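Local coordinates for myosin-I heavy chain (Dictyostelium discoideum, PDB 5EJR), which is an actin-based motor with ATPase activity that takes part in the early steps of phagocytosis and in adhesion, and is represented here by its C-terminal MyTH4-FERM tail, at residues Ser69-Trp74 with Tyr108-Arg113; Phe42-Asp47 with Met75-Ile80; Ala348-Gln353 with Glu403-Met408. All coordinates share one frame; numbering follows the deposited sequence.

Contact 1 (Ser69-Trp74 with Tyr108-Arg113); sequences SEIMMW and YCQAYR
Ile-71 and Gln-110 bring two helices of the MyTH4 helical bundle, 58-75 and 104-113, into contact in the buried core. The backbones come nearest at Ile-71 and Ala-111, whose CA atoms are 6.7 Å apart. With CG1 anti to its carbonyl carbon (chi1 -72°) and the chain extended beyond it, Ile-71 carries CD1 across to the other helix. This methyl makes the closest approach to both Gln-110 and Ala-111. It lies against the glutamine from the side, CD1 of Ile-71 being 3.7 Å from CB of Gln-110, and the two side chains run obliquely past each other. The same methyl is in van der Waals contact with OE1 of Gln-110, 3.5 Å away. Beyond the glutamine, CD1 of Ile-71 is 4.4 Å from CB of Ala-111; the small alanine is consistent with the close approach of the methyl to the backbone there. Leu-130 of helix 121-137 touches both Ile-71 and Ala-111, adding a third helix to this apolar cluster. Gln-110 also has CG anti to its carbonyl carbon (chi1 -72°), and its extended chain carries the amide to helix 58-75: NE2 donates to the carbonyl oxygen of Ala-64, and OE1 is hydrogen-bonded to ND2 of Asn-67. These two bonds fix the rotation of the amide and satisfy its buried polar atoms, while its aliphatic base packs on the isoleucine. Beside that base, CD1 of Ile-71 also lies 3.9 Å from the backbone N of Ala-111.

Contact 2 (Phe42-Asp47 with Met75-Ile80); sequences FYFNKD and MGDYPI
Phe-44 meets Asp-77 in the MyTH4 fold, where the loop before helix 58-75 passes the Schellman motif that ends this helix. In that motif Gly-76, with positive phi, is the C-prime residue, and the chain turns there to present Asp-77. Phe-44 holds CG anti to its backbone N (chi1 172°), which swings the ring across to the aspartate. Asp-77 keeps CG beside its own backbone N, anti to the carbonyl carbon. The two side chains approach from opposite directions, and the carboxylate meets the ring at its edge: OD2 of Asp-77 lies near the ring plane, 3.4 Å from CE2 of Phe-44. Ring and carboxylate planes are 66° apart, so the groups do not stack. OD2 is also hydrogen-bonded to OG of Ser-123, which helps fix the carboxylate at the ring edge. Lys-46 bends at chi2 (-89°), laying CD at the edge of the Phe-44 ring, in its plane, before the chain straightens and crosses the aspartate at about a right angle. Its NZ stops 4.2 Å from OD1 of Asp-77, beyond a salt bridge. Around Lys-46 the backbone forms an Asx turn, OD1 of Asn-45 accepting from N of Asp-47. A water bridges the two charges, accepting from NZ of Lys-46 at 3.0 Å and donating to OD1 of Asp-77 at 2.8 Å.

Contact 3 (Ala348-Gln353 with Glu403-Met408); sequences AAILIQ and EYLKLM
Ile-350 holds CG2 anti to its backbone N and CG1 anti to its carbonyl carbon (chi1 -66°), which points CG2 at Leu-405 of helix 402-416 and carries CD1 on to Met-408. The CG2 methyl sits against the backbone, 3.3 Å from O of Leu-405, and also packs on CB of that residue at 4.1 Å. The longer branch ends at Met-408, where CD1 of Ile-350 is 4.1 Å from CE; the methionine chain, bent at chi3, folds this methyl back, and the two side chains pass obliquely. One turn on, Gln-353 differs, with CG anti to the backbone N (chi1 -162°), and stretches its extended chain across the end of Leu-405 at about a right angle. Both leucine methyls lie against the glutamine: CD1 of Leu-405 is nearest CG and CD of Gln-353, 3.8 Å from CG, and CD2 is nearest OE1, at 3.5 Å. This oxygen is buried against the leucine and finds no hydrogen-bond partner in the model. Phe-409 and Leu-412 continue the apolar surface beside Ile-350, and Leu-397 touches Gln-353. The segment axes come within 9.6 Å and run nearly antiparallel, at 156°. Such side-by-side packing of antiparallel helices through largely apolar side chains, with the glutamine among them, joins helices 341-355 and 402-416 in the all-helical central lobe of the FERM domain.

How the contacts relate
Contacts 1 and 2 are neighbours in the MyTH4 domain, with centres 7 Å apart, and their segments alternate along the chain. The C-terminal end of helix 58-75 joins them: O of Met-72, in contact 1, is 2.7 Å from N of Asp-77, in contact 2, a probable hydrogen bond of the helix end. CE of Met-72 also packs on O of Lys-46. Contact 1 is buried, contact 2 is at the surface. Contact 3 belongs to the FERM region, later in the chain and across its centre; its centre is 62 Å from that of contact 1, and its nearest atoms are about 50 Å from those of contact 2.

Contact 1 (Ser69-Trp74 with Tyr108-Arg113)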
loop_
_atom_site.group_PDB
_atom_site.type_symbol
_atom_site.label_atom_id
_atom_site.label_comp_id
_atom_site.label_asym_id
_atom_site.label_seq_id
_atom_site.Cartn_x
_atom_site.Cartn_y
_atom_site.Cartn_z
ATOM N N SER A 69 -15.385 -9.322 -22.165
ATOM C CA SER A 69 -16.539 -9.435 -21.271
ATOM C C SER A 69 -16.323 -8.652 -19.959
ATOM O O SER A 69 -17.288 -8.136 -19.409
ATOM C CB SER A 69 -16.904 -10.896 -21.007
ATOM O OG SER A 69 -15.957 -11.577 -20.205
ATOM N N GLU A 70 -15.053 -8.522 -19.499
ATOM C CA GLU A 70 -14.712 -7.765 -18.292
ATOM C C GLU A 70 -14.846 -6.257 -18.545
ATOM O O GLU A 70 -15.383 -5.544 -17.691
ATOM C CB GLU A 70 -13.325 -8.156 -17.758
ATOM C CG GLU A 70 -13.333 -9.554 -17.157
ATOM C CD GLU A 70 -12.055 -10.079 -16.538
ATOM O OE1 GLU A 70 -11.003 -9.409 -16.646
ATOM O OE2 GLU A 70 -12.106 -11.190 -15.965
ATOM N N ILE A 71 -14.405 -5.789 -19.737
ATOM C CA ILE A 71 -14.554 -4.396 -20.175
ATOM C C ILE A 71 -16.063 -4.051 -20.168
ATOM O O ILE A 71 -16.471 -3.046 -19.579
ATOM C CB ILE A 71 -13.854 -4.171 -21.541
ATOM C CG1 ILE A 71 -12.323 -4.208 -21.350
ATOM C CG2 ILE A 71 -14.305 -2.861 -22.204
ATOM C CD1 ILE A 71 -11.446 -3.909 -22.579
ATOM N N MET A 72 -16.886 -4.964 -20.728
ATOM C CA MET A 72 -18.347 -4.864 -20.770
ATOM C C MET A 72 -18.956 -4.774 -19.371
ATOM O O MET A 72 -19.896 -4.015 -19.166
ATOM C CB MET A 72 -18.937 -6.040 -21.562
ATOM C CG MET A 72 -18.655 -5.964 -23.053
ATOM S SD MET A 72 -19.572 -7.205 -24.016
ATOM C CE MET A 72 -21.265 -6.750 -23.618
ATOM N N MET A 73 -18.397 -5.514 -18.405
ATOM C CA MET A 73 -18.814 -5.502 -17.001
ATOM C C MET A 73 -18.485 -4.159 -16.372
ATOM O O MET A 73 -19.278 -3.639 -15.595
ATOM C CB MET A 73 -18.086 -6.603 -16.224
ATOM C CG MET A 73 -18.622 -7.977 -16.479
ATOM S SD MET A 73 -17.475 -9.255 -15.933
ATOM C CE MET A 73 -17.927 -9.388 -14.333
ATOM N N TRP A 74 -17.301 -3.607 -16.690
ATOM C CA TRP A 74 -16.851 -2.323 -16.152
ATOM C C TRP A 74 -17.754 -1.185 -16.659
ATOM O O TRP A 74 -18.172 -0.316 -15.883
ATOM C CB TRP A 74 -15.389 -2.064 -16.536
ATOM C CG TRP A 74 -14.979 -0.648 -16.302
ATOM C CD1 TRP A 74 -14.808 0.327 -17.242
ATOM C CD2 TRP A 74 -14.796 -0.019 -15.029
ATOM N NE1 TRP A 74 -14.472 1.516 -16.635
ATOM C CE2 TRP A 74 -14.484 1.340 -15.273
ATOM C CE3 TRP A 74 -14.844 -0.476 -13.699
ATOM C CZ2 TRP A 74 -14.205 2.241 -14.237
ATOM C CZ3 TRP A 74 -14.554 0.414 -12.673
ATOM C CH2 TRP A 74 -14.255 1.757 -12.945
ATOM N N TYR A 108 -6.483 -1.774 -25.345
ATOM C CA TYR A 108 -6.730 -0.375 -25.736
ATOM C C TYR A 108 -7.763 -0.273 -26.872
ATOM O O TYR A 108 -8.619 0.598 -26.832
ATOM C CB TYR A 108 -5.432 0.303 -26.190
ATOM C CG TYR A 108 -4.656 0.982 -25.082
ATOM C CD1 TYR A 108 -4.937 2.296 -24.709
ATOM C CD2 TYR A 108 -3.589 0.341 -24.456
ATOM C CE1 TYR A 108 -4.192 2.944 -23.721
ATOM C CE2 TYR A 108 -2.864 0.964 -23.442
ATOM C CZ TYR A 108 -3.161 2.268 -23.086
ATOM O OH TYR A 108 -2.400 2.889 -22.128
ATOM N N CYS A 109 -7.670 -1.169 -27.883
ATOM C CA CYS A 109 -8.608 -1.232 -29.010
ATOM C C CYS A 109 -9.982 -1.682 -28.545
ATOM O O CYS A 109 -10.950 -1.055 -28.944
ATOM C CB CYS A 109 -8.072 -2.115 -30.129
ATOM S SG CYS A 109 -6.589 -1.463 -30.934
ATOM N N GLN A 110 -10.084 -2.702 -27.656
ATOM C CA GLN A 110 -11.396 -3.155 -27.144
ATOM C C GLN A 110 -12.096 -2.062 -26.356
ATOM O O GLN A 110 -13.324 -1.955 -26.427
ATOM C CB GLN A 110 -11.282 -4.378 -26.225
ATOM C CG GLN A 110 -10.952 -5.699 -26.905
ATOM C CD GLN A 110 -10.907 -6.854 -25.918
ATOM O OE1 GLN A 110 -11.048 -6.695 -24.697
ATOM N NE2 GLN A 110 -10.765 -8.063 -26.436
ATOM N N ALA A 111 -11.320 -1.296 -25.538
ATOM C CA ALA A 111 -11.873 -0.246 -24.689
ATOM C C ALA A 111 -12.383 0.872 -25.583
ATOM O O ALA A 111 -13.530 1.294 -25.418
ATOM C CB ALA A 111 -10.812 0.273 -23.716
ATOM N N TYR A 112 -11.554 1.306 -26.551
ATOM C CA TYR A 112 -11.892 2.369 -27.488
ATOM C C TYR A 112 -13.114 2.031 -28.358
ATOM O O TYR A 112 -14.046 2.835 -28.438
ATOM C CB TYR A 112 -10.694 2.793 -28.358
ATOM C CG TYR A 112 -11.098 3.900 -29.306
ATOM C CD1 TYR A 112 -11.245 5.210 -28.853
ATOM C CD2 TYR A 112 -11.487 3.616 -30.615
ATOM C CE1 TYR A 112 -11.712 6.220 -29.696
ATOM C CE2 TYR A 112 -11.953 4.618 -31.467
ATOM C CZ TYR A 112 -12.068 5.915 -31.001
ATOM O OH TYR A 112 -12.524 6.896 -31.839
ATOM N N ARG A 113 -13.109 0.849 -29.001
ATOM C CA ARG A 113 -14.221 0.362 -29.837
ATOM C C ARG A 113 -15.543 0.495 -29.072
ATOM O O ARG A 113 -16.539 0.947 -29.632
ATOM C CB ARG A 113 -13.979 -1.107 -30.241
ATOM C CG ARG A 113 -15.232 -1.892 -30.628
ATOM C CD ARG A 113 -15.070 -3.361 -30.327
ATOM N NE ARG A 113 -16.332 -4.088 -30.376
ATOM C CZ ARG A 113 -16.752 -4.784 -31.426
ATOM N NH1 ARG A 113 -16.037 -4.811 -32.543
ATOM N NH2 ARG A 113 -17.895 -5.453 -31.373
#

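Contact 2 (Phe42-Asp47 with Met75-Ile80)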
loop_
_atom_site.group_PDB
_atom_site.type_symbol
_atom_site.label_atom_id
_atom_site.label_comp_id
_atom_site.label_asym_id
_atom_site.label_seq_id
_atom_site.Cartn_x
_atom_site.Cartn_y
_atom_site.Cartn_z
ATOM N N PHE A 42 -14.444 -1.301 -35.186
ATOM C CA PHE A 42 -14.179 -0.128 -34.352
ATOM C C PHE A 42 -15.438 0.392 -33.644
ATOM O O PHE A 42 -15.350 1.358 -32.882
ATOM C CB PHE A 42 -13.605 1.007 -35.208
ATOM C CG PHE A 42 -12.204 0.802 -35.725
ATOM C CD1 PHE A 42 -11.125 0.731 -34.848
ATOM C CD2 PHE A 42 -11.952 0.754 -37.089
ATOM C CE1 PHE A 42 -9.824 0.575 -35.328
ATOM C CE2 PHE A 42 -10.650 0.605 -37.569
ATOM C CZ PHE A 42 -9.596 0.522 -36.685
ATOM N N TYR A 43 -16.602 -0.212 -33.912
ATOM C CA TYR A 43 -17.857 0.270 -33.362
ATOM C C TYR A 43 -18.408 -0.602 -32.254
ATOM O O TYR A 43 -18.258 -1.829 -32.294
ATOM C CB TYR A 43 -18.913 0.460 -34.482
ATOM C CG TYR A 43 -18.492 1.320 -35.657
ATOM C CD1 TYR A 43 -17.656 2.419 -35.480
ATOM C CD2 TYR A 43 -19.005 1.094 -36.931
ATOM C CE1 TYR A 43 -17.251 3.203 -36.558
ATOM C CE2 TYR A 43 -18.646 1.902 -38.010
ATOM C CZ TYR A 43 -17.762 2.954 -37.818
ATOM O OH TYR A 43 -17.389 3.761 -38.865
ATOM N N PHE A 44 -19.082 0.043 -31.279
ATOM C CA PHE A 44 -19.739 -0.595 -30.138
ATOM C C PHE A 44 -20.757 -1.654 -30.577
ATOM O O PHE A 44 -21.463 -1.468 -31.565
ATOM C CB PHE A 44 -20.424 0.456 -29.227
ATOM C CG PHE A 44 -21.295 -0.118 -28.122
ATOM C CD1 PHE A 44 -22.632 -0.431 -28.354
ATOM C CD2 PHE A 44 -20.761 -0.405 -26.870
ATOM C CE1 PHE A 44 -23.414 -1.026 -27.355
ATOM C CE2 PHE A 44 -21.552 -0.980 -25.867
ATOM C CZ PHE A 44 -22.871 -1.290 -26.117
ATOM N N ASN A 45 -20.834 -2.748 -29.819
ATOM C CA ASN A 45 -21.803 -3.816 -29.995
ATOM C C ASN A 45 -22.146 -4.368 -28.627
ATOM O O ASN A 45 -21.262 -4.526 -27.782
ATOM C CB ASN A 45 -21.302 -4.912 -30.936
ATOM C CG ASN A 45 -22.411 -5.787 -31.465
ATOM O OD1 ASN A 45 -23.123 -6.473 -30.714
ATOM N ND2 ASN A 45 -22.600 -5.759 -32.775
ATOM N N LYS A 46 -23.437 -4.647 -28.410
ATOM C CA LYS A 46 -23.983 -5.151 -27.147
ATOM C C LYS A 46 -23.590 -6.600 -26.843
ATOM O O LYS A 46 -23.738 -7.035 -25.701
ATOM C CB LYS A 46 -25.526 -5.014 -27.127
ATOM C CG LYS A 46 -26.060 -3.578 -27.186
ATOM C CD LYS A 46 -26.228 -2.948 -25.800
ATOM C CE LYS A 46 -26.867 -1.582 -25.867
ATOM N NZ LYS A 46 -26.760 -0.854 -24.574
ATOM N N ASP A 47 -23.142 -7.353 -27.862
ATOM C CA ASP A 47 -22.767 -8.762 -27.746
ATOM C C ASP A 47 -21.275 -8.977 -27.488
ATOM O O ASP A 47 -20.454 -8.266 -28.077
ATOM C CB ASP A 47 -23.198 -9.544 -29.006
ATOM C CG ASP A 47 -24.703 -9.633 -29.225
ATOM O OD1 ASP A 47 -25.460 -9.559 -28.222
ATOM O OD2 ASP A 47 -25.123 -9.812 -30.394
ATOM N N MET A 75 -18.059 -1.228 -17.969
ATOM C CA MET A 75 -18.893 -0.273 -18.690
ATOM C C MET A 75 -20.391 -0.411 -18.396
ATOM O O MET A 75 -21.156 0.479 -18.757
ATOM C CB MET A 75 -18.600 -0.360 -20.187
ATOM C CG MET A 75 -17.230 0.168 -20.529
ATOM S SD MET A 75 -16.757 -0.098 -22.244
ATOM C CE MET A 75 -17.834 1.149 -23.060
ATOM N N GLY A 76 -20.786 -1.493 -17.722
ATOM C CA GLY A 76 -22.173 -1.760 -17.355
ATOM C C GLY A 76 -23.036 -2.301 -18.482
ATOM O O GLY A 76 -24.252 -2.094 -18.483
ATOM N N ASP A 77 -22.418 -3.001 -19.443
ATOM C CA ASP A 77 -23.085 -3.610 -20.599
ATOM C C ASP A 77 -23.178 -5.141 -20.486
ATOM O O ASP A 77 -23.751 -5.787 -21.363
ATOM C CB ASP A 77 -22.388 -3.200 -21.907
ATOM C CG ASP A 77 -22.380 -1.705 -22.157
ATOM O OD1 ASP A 77 -23.462 -1.073 -22.048
ATOM O OD2 ASP A 77 -21.302 -1.168 -22.483
ATOM N N TYR A 78 -22.614 -5.706 -19.409
ATOM C CA TYR A 78 -22.595 -7.133 -19.081
ATOM C C TYR A 78 -22.698 -7.224 -17.555
ATOM O O TYR A 78 -22.085 -6.404 -16.866
ATOM C CB TYR A 78 -21.292 -7.771 -19.580
ATOM C CG TYR A 78 -21.286 -9.284 -19.647
ATOM C CD1 TYR A 78 -21.622 -9.950 -20.824
ATOM C CD2 TYR A 78 -20.846 -10.048 -18.568
ATOM C CE1 TYR A 78 -21.565 -11.342 -20.910
ATOM C CE2 TYR A 78 -20.783 -11.441 -18.644
ATOM C CZ TYR A 78 -21.137 -12.084 -19.819
ATOM O OH TYR A 78 -21.083 -13.456 -19.896
ATOM N N PRO A 79 -23.512 -8.144 -16.996
ATOM C CA PRO A 79 -23.655 -8.178 -15.530
ATOM C C PRO A 79 -22.425 -8.689 -14.783
ATOM O O PRO A 79 -21.613 -9.437 -15.344
ATOM C CB PRO A 79 -24.890 -9.052 -15.303
ATOM C CG PRO A 79 -24.990 -9.897 -16.515
ATOM C CD PRO A 79 -24.336 -9.181 -17.654
ATOM N N ILE A 80 -22.280 -8.252 -13.518
ATOM C CA ILE A 80 -21.171 -8.649 -12.652
ATOM C C ILE A 80 -21.647 -9.757 -11.681
ATOM O O ILE A 80 -22.631 -9.535 -10.976
ATOM C CB ILE A 80 -20.524 -7.412 -11.943
ATOM C CG1 ILE A 80 -19.922 -6.421 -12.960
ATOM C CG2 ILE A 80 -19.465 -7.839 -10.946
ATOM C CD1 ILE A 80 -19.845 -4.932 -12.472
HETATM O O HOH W 1 -24.539 0.914 -23.719
#

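Contact 3 (Ala348-Gln353 with Glu403-Met408)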
loop_
_atom_site.group_PDB
_atom_site.type_symbol
_atom_site.label_atom_id
_atom_site.label_comp_id
_atom_site.label_asym_id
_atom_site.label_seq_id
_atom_site.Cartn_x
_atom_site.Cartn_y
_atom_site.Cartn_z
ATOM N N ALA A 348 3.937 0.892 36.681
ATOM C CA ALA A 348 2.590 1.315 37.046
ATOM C C ALA A 348 2.667 2.579 37.905
ATOM O O ALA A 348 1.993 3.541 37.571
ATOM C CB ALA A 348 1.883 0.179 37.775
ATOM N N ALA A 349 3.614 2.652 38.893
ATOM C CA ALA A 349 3.777 3.858 39.739
ATOM C C ALA A 349 4.091 5.118 38.947
ATOM O O ALA A 349 3.476 6.153 39.204
ATOM C CB ALA A 349 4.806 3.637 40.842
ATOM N N ILE A 350 5.016 5.023 37.956
ATOM C CA ILE A 350 5.387 6.165 37.114
ATOM C C ILE A 350 4.210 6.606 36.294
ATOM O O ILE A 350 3.940 7.789 36.214
ATOM C CB ILE A 350 6.609 5.830 36.194
ATOM C CG1 ILE A 350 7.861 5.595 37.020
ATOM C CG2 ILE A 350 6.833 6.952 35.163
ATOM C CD1 ILE A 350 8.932 4.872 36.249
ATOM N N LEU A 351 3.549 5.659 35.617
ATOM C CA LEU A 351 2.403 5.963 34.768
ATOM C C LEU A 351 1.243 6.568 35.537
ATOM O O LEU A 351 0.522 7.399 34.985
ATOM C CB LEU A 351 1.966 4.726 33.950
ATOM C CG LEU A 351 2.993 4.188 32.907
ATOM C CD1 LEU A 351 2.396 3.071 32.108
ATOM C CD2 LEU A 351 3.428 5.275 31.942
ATOM N N ILE A 352 1.078 6.181 36.809
ATOM C CA ILE A 352 0.035 6.778 37.683
ATOM C C ILE A 352 0.420 8.250 37.974
ATOM O O ILE A 352 -0.418 9.133 37.826
ATOM C CB ILE A 352 -0.165 5.926 38.983
ATOM C CG1 ILE A 352 -0.936 4.623 38.643
ATOM C CG2 ILE A 352 -0.912 6.739 40.099
ATOM C CD1 ILE A 352 -0.862 3.526 39.739
ATOM N N GLN A 353 1.696 8.519 38.279
ATOM C CA GLN A 353 2.147 9.896 38.531
ATOM C C GLN A 353 1.945 10.769 37.279
ATOM O O GLN A 353 1.620 11.962 37.399
ATOM C CB GLN A 353 3.589 9.927 39.064
ATOM C CG GLN A 353 3.940 11.264 39.739
ATOM C CD GLN A 353 5.359 11.396 40.231
ATOM O OE1 GLN A 353 6.099 10.427 40.357
ATOM N NE2 GLN A 353 5.773 12.614 40.547
ATOM N N GLU A 403 7.781 15.451 31.699
ATOM C CA GLU A 403 8.802 15.016 30.739
ATOM C C GLU A 403 9.773 14.000 31.355
ATOM O O GLU A 403 10.137 13.020 30.696
ATOM C CB GLU A 403 9.616 16.221 30.239
ATOM C CG GLU A 403 10.603 15.820 29.168
ATOM C CD GLU A 403 11.188 17.012 28.458
ATOM O OE1 GLU A 403 10.542 17.501 27.505
ATOM O OE2 GLU A 403 12.300 17.438 28.839
ATOM N N TYR A 404 10.226 14.259 32.582
ATOM C CA TYR A 404 11.189 13.362 33.218
ATOM C C TYR A 404 10.588 11.999 33.543
ATOM O O TYR A 404 11.295 10.992 33.477
ATOM C CB TYR A 404 11.849 14.007 34.430
ATOM C CG TYR A 404 13.012 13.214 34.963
ATOM C CD1 TYR A 404 14.257 13.245 34.329
ATOM C CD2 TYR A 404 12.863 12.381 36.067
ATOM C CE1 TYR A 404 15.330 12.495 34.811
ATOM C CE2 TYR A 404 13.931 11.645 36.568
ATOM C CZ TYR A 404 15.154 11.687 35.928
ATOM O OH TYR A 404 16.174 10.918 36.428
ATOM N N LEU A 405 9.284 11.963 33.872
ATOM C CA LEU A 405 8.577 10.710 34.139
ATOM C C LEU A 405 8.434 9.880 32.839
ATOM O O LEU A 405 8.559 8.659 32.870
ATOM C CB LEU A 405 7.204 10.992 34.750
ATOM C CG LEU A 405 7.147 11.507 36.209
ATOM C CD1 LEU A 405 5.729 12.032 36.522
ATOM C CD2 LEU A 405 7.575 10.418 37.226
ATOM N N LYS A 406 8.230 10.540 31.712
ATOM C CA LYS A 406 8.113 9.877 30.420
ATOM C C LYS A 406 9.469 9.235 30.025
ATOM O O LYS A 406 9.494 8.078 29.594
ATOM C CB LYS A 406 7.566 10.844 29.346
ATOM C CG LYS A 406 6.106 11.300 29.601
ATOM C CD LYS A 406 5.670 12.359 28.613
ATOM C CE LYS A 406 4.397 13.035 29.048
ATOM N NZ LYS A 406 3.934 14.025 28.054
ATOM N N LEU A 407 10.583 9.930 30.333
ATOM C CA LEU A 407 11.938 9.431 30.066
ATOM C C LEU A 407 12.261 8.244 30.962
ATOM O O LEU A 407 12.895 7.297 30.504
ATOM C CB LEU A 407 12.993 10.552 30.279
ATOM C CG LEU A 407 12.983 11.715 29.278
ATOM C CD1 LEU A 407 13.786 12.906 29.800
ATOM C CD2 LEU A 407 13.561 11.301 27.960
ATOM N N MET A 408 11.800 8.286 32.236
ATOM C CA MET A 408 12.000 7.234 33.238
ATOM C C MET A 408 11.230 5.989 32.787
ATOM O O MET A 408 11.730 4.877 32.914
ATOM C CB MET A 408 11.436 7.682 34.605
ATOM C CG MET A 408 12.341 8.565 35.416
ATOM S SD MET A 408 11.515 9.117 36.958
ATOM C CE MET A 408 11.499 7.591 37.908
#